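Local atomic coordinates of YciF Bacterial Stress Response Protein (Salmonella enterica subsp. enterica serovar Typhimurium, PDB entry 4ERU), a protein that is of unknown function but has a ferritin-like helix bundle that binds magnesium ions in the crystal and probably takes part in the bacterial stress response. Residues L16-Y21 and I71-M76. Residues are numbered along the deposited sequence; the frame is centred on the assembly and turned at random.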
ATOM      1  N   LEU A  16     -11.608   5.023   9.416  1.00 44.27           N
ATOM      2  CA  LEU A  16     -10.785   4.054   8.675  1.00 40.02           C
ATOM      3  C   LEU A  16     -11.575   2.808   8.352  1.00 38.60           C
ATOM      4  O   LEU A  16     -11.395   2.229   7.282  1.00 41.08           O
ATOM      5  CB  LEU A  16      -9.523   3.668   9.461  1.00 41.27           C
ATOM      6  CG  LEU A  16      -8.549   4.788   9.855  1.00 44.37           C
ATOM      7  CD1 LEU A  16      -7.503   4.258  10.838  1.00 42.98           C
ATOM      8  CD2 LEU A  16      -7.860   5.414   8.621  1.00 44.94           C
ATOM      9  N   LEU A  17     -12.438   2.371   9.267  1.00 41.14           N
ATOM     10  CA  LEU A  17     -13.297   1.235   8.938  1.00 40.06           C
ATOM     11  C   LEU A  17     -14.161   1.603   7.726  1.00 38.54           C
ATOM     12  O   LEU A  17     -14.308   0.810   6.791  1.00 38.57           O
ATOM     13  CB  LEU A  17     -14.173   0.785  10.130  1.00 42.06           C
ATOM     14  CG  LEU A  17     -14.983  -0.492   9.875  1.00 41.67           C
ATOM     15  CD1 LEU A  17     -14.068  -1.732   9.542  1.00 42.87           C
ATOM     16  CD2 LEU A  17     -15.895  -0.792  11.066  1.00 41.03           C
ATOM     17  N   SER A  18     -14.705   2.808   7.731  1.00 40.45           N
ATOM     18  CA  SER A  18     -15.546   3.276   6.618  1.00 41.62           C
ATOM     19  C   SER A  18     -14.796   3.370   5.288  1.00 41.28           C
ATOM     20  O   SER A  18     -15.348   3.026   4.240  1.00 41.02           O
ATOM     21  CB  SER A  18     -16.186   4.624   6.951  1.00 43.30           C
ATOM     22  OG  SER A  18     -16.937   4.513   8.153  1.00 47.22           O
ATOM     23  N   ASP A  19     -13.554   3.852   5.346  1.00 41.34           N
ATOM     24  CA  ASP A  19     -12.673   3.959   4.184  1.00 43.13           C
ATOM     25  C   ASP A  19     -12.405   2.544   3.616  1.00 45.58           C
ATOM     26  O   ASP A  19     -12.516   2.310   2.407  1.00 40.67           O
ATOM     27  CB  ASP A  19     -11.356   4.620   4.652  1.00 47.24           C
ATOM     28  CG  ASP A  19     -10.295   4.738   3.550  1.00 62.28           C
ATOM     29  OD1 ASP A  19     -10.363   5.706   2.754  1.00 68.75           O
ATOM     30  OD2 ASP A  19      -9.352   3.885   3.510  1.00 61.25           O
ATOM     31  N   THR A  20     -12.054   1.611   4.504  1.00 41.52           N
ATOM     32  CA  THR A  20     -11.765   0.235   4.094  1.00 40.75           C
ATOM     33  C   THR A  20     -12.980  -0.439   3.464  1.00 42.04           C
ATOM     34  O   THR A  20     -12.842  -1.194   2.500  1.00 40.95           O
ATOM     35  CB  THR A  20     -11.247  -0.555   5.313  1.00 42.11           C
ATOM     36  OG1 THR A  20     -10.026   0.065   5.729  1.00 47.46           O
ATOM     37  CG2 THR A  20     -10.968  -2.011   4.996  1.00 42.77           C
ATOM     38  N   TYR A  21     -14.164  -0.188   4.031  1.00 39.07           N
ATOM     39  CA  TYR A  21     -15.404  -0.755   3.526  1.00 39.91           C
ATOM     40  C   TYR A  21     -15.667  -0.281   2.092  1.00 41.87           C
ATOM     41  O   TYR A  21     -15.994  -1.083   1.214  1.00 38.30           O
ATOM     42  CB  TYR A  21     -16.545  -0.338   4.456  1.00 42.74           C
ATOM     43  CG  TYR A  21     -17.924  -0.822   4.105  1.00 46.21           C
ATOM     44  CD1 TYR A  21     -18.245  -2.179   4.146  1.00 47.16           C
ATOM     45  CD2 TYR A  21     -18.947   0.091   3.832  1.00 51.07           C
ATOM     46  CE1 TYR A  21     -19.547  -2.629   3.881  1.00 45.99           C
ATOM     47  CE2 TYR A  21     -20.265  -0.352   3.558  1.00 57.50           C
ATOM     48  CZ  TYR A  21     -20.543  -1.717   3.570  1.00 54.31           C
ATOM     49  OH  TYR A  21     -21.824  -2.155   3.298  1.00 55.83           O
ATOM     50  N   ILE A  71     -20.357   1.744  16.731  1.00 73.20           N
ATOM     51  CA  ILE A  71     -19.658   1.565  15.467  1.00 69.56           C
ATOM     52  C   ILE A  71     -20.750   1.727  14.426  1.00 69.02           C
ATOM     53  O   ILE A  71     -21.609   0.866  14.280  1.00 69.72           O
ATOM     54  CB  ILE A  71     -18.997   0.191  15.284  1.00 65.18           C
ATOM     55  CG1 ILE A  71     -17.812   0.020  16.224  1.00 61.85           C
ATOM     56  CG2 ILE A  71     -18.514   0.050  13.816  1.00 55.72           C
ATOM     57  CD1 ILE A  71     -17.154  -1.335  16.104  1.00 57.86           C
ATOM     58  N   LYS A  72     -20.745   2.871  13.760  1.00 70.28           N
ATOM     59  CA  LYS A  72     -21.646   3.136  12.656  1.00 75.13           C
ATOM     60  C   LYS A  72     -20.796   3.602  11.473  1.00 72.57           C
ATOM     61  O   LYS A  72     -20.025   4.549  11.626  1.00 79.81           O
ATOM     62  CB  LYS A  72     -22.665   4.215  13.050  1.00 82.78           C
ATOM     63  CG  LYS A  72     -23.356   4.929  11.850  1.00101.30           C
ATOM     64  CD  LYS A  72     -24.798   5.385  12.202  1.00121.11           C
ATOM     65  CE  LYS A  72     -25.463   6.102  11.002  1.00122.62           C
ATOM     66  NZ  LYS A  72     -25.053   7.558  10.933  1.00123.99           N
ATOM     67  N   LEU A  73     -20.940   2.957  10.315  1.00 63.01           N
ATOM     68  CA  LEU A  73     -20.212   3.342   9.086  1.00 65.93           C
ATOM     69  C   LEU A  73     -20.701   4.641   8.459  1.00 68.01           C
ATOM     70  O   LEU A  73     -21.900   4.904   8.438  1.00 74.37           O
ATOM     71  CB  LEU A  73     -20.310   2.241   8.032  1.00 66.98           C
ATOM     72  CG  LEU A  73     -19.774   0.870   8.434  1.00 69.37           C
ATOM     73  CD1 LEU A  73     -19.937  -0.108   7.298  1.00 63.67           C
ATOM     74  CD2 LEU A  73     -18.316   0.968   8.867  1.00 69.10           C
ATOM     75  N   LYS A  74     -19.771   5.442   7.948  1.00 62.11           N
ATOM     76  CA  LYS A  74     -20.100   6.660   7.203  1.00 65.07           C
ATOM     77  C   LYS A  74     -19.933   6.374   5.736  1.00 65.52           C
ATOM     78  O   LYS A  74     -18.958   5.756   5.339  1.00 61.36           O
ATOM     79  CB  LYS A  74     -19.160   7.802   7.580  1.00 71.23           C
ATOM     80  CG  LYS A  74     -19.069   8.025   9.079  1.00 83.30           C
ATOM     81  CD  LYS A  74     -18.512   9.397   9.451  1.00 92.01           C
ATOM     82  CE  LYS A  74     -18.659   9.636  10.972  1.00 97.92           C
ATOM     83  NZ  LYS A  74     -18.775  11.087  11.333  1.00102.65           N
ATOM     84  N   ARG A  75     -20.869   6.830   4.918  1.00 74.26           N
ATOM     85  CA  ARG A  75     -20.744   6.653   3.473  1.00 76.82           C
ATOM     86  C   ARG A  75     -19.638   7.592   2.973  1.00 74.24           C
ATOM     87  O   ARG A  75     -19.696   8.803   3.191  1.00 77.61           O
ATOM     88  CB  ARG A  75     -22.084   6.935   2.785  1.00 87.71           C
ATOM     89  CG  ARG A  75     -22.265   6.189   1.490  1.00 94.67           C
ATOM     90  CD  ARG A  75     -23.724   5.771   1.276  1.00104.86           C
ATOM     91  NE  ARG A  75     -23.809   4.537   0.484  1.00106.88           N
ATOM     92  CZ  ARG A  75     -24.939   3.905   0.154  1.00108.01           C
ATOM     93  NH1 ARG A  75     -24.872   2.787  -0.573  1.00106.79           N
ATOM     94  NH2 ARG A  75     -26.128   4.381   0.534  1.00108.24           N
HETATM   95  N   MSE A  76     -18.604   7.025   2.356  1.00 70.27           N
HETATM   96  CA  MSE A  76     -17.514   7.822   1.788  1.00 71.61           C
HETATM   97  C   MSE A  76     -16.829   7.031   0.681  1.00 66.72           C
HETATM   98  O   MSE A  76     -16.937   5.800   0.640  1.00 64.74           O
HETATM   99  CB  MSE A  76     -16.487   8.224   2.855  1.00 74.88           C
HETATM  100  CG  MSE A  76     -15.826   7.034   3.561  1.00 75.76           C
HETATM  101 SE   MSE A  76     -14.423   7.510   4.830  0.66 72.80          SE
HETATM  102  CE  MSE A  76     -15.094   9.278   5.354  1.00 58.84           C
TER
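Extended loop residues 71-76 run against one side of helical segment 16-21 and come closest where Leu73 CA lies 5.3 Å from Ser18 CA. Here the backbone N-H of Lys74 donates a nearly straight hydrogen bond to Ser18 OG (N to OG 3.0 Å, 172° at the hydrogen). The hydroxyl sits beside its own backbone N, where it also bonds Ile14 O one turn back, so the buried oxygen is gripped from both the loop and the helix. Leu73 CD1 rests over one face of the Tyr21 ring, 3.7 Å from the centroid and 14° off the normal, a CH-pi contact. Leu73 CD2 meets Leu17 CD2 at 3.7 Å. Leu17 CD2 also touches Ile71 CG2 (3.9 Å). Beyond the serine, with chi1 at 60°, the chain of selenomethionine Met76 leaves between its backbone N and carbonyl carbon, and Met76 SE lies against the helix, 4.0 Å from Ser18 CB and close to Asp19 N. Leu17, Tyr21 and Leu73 also pack on helix 41-66, which extends the apolar patch. The arrangement is that of an inter-helix connection in a ferritin-like bundle: the loop leading from helix 41-66 to helix 79-93 is laid along the outside of helix 9-37.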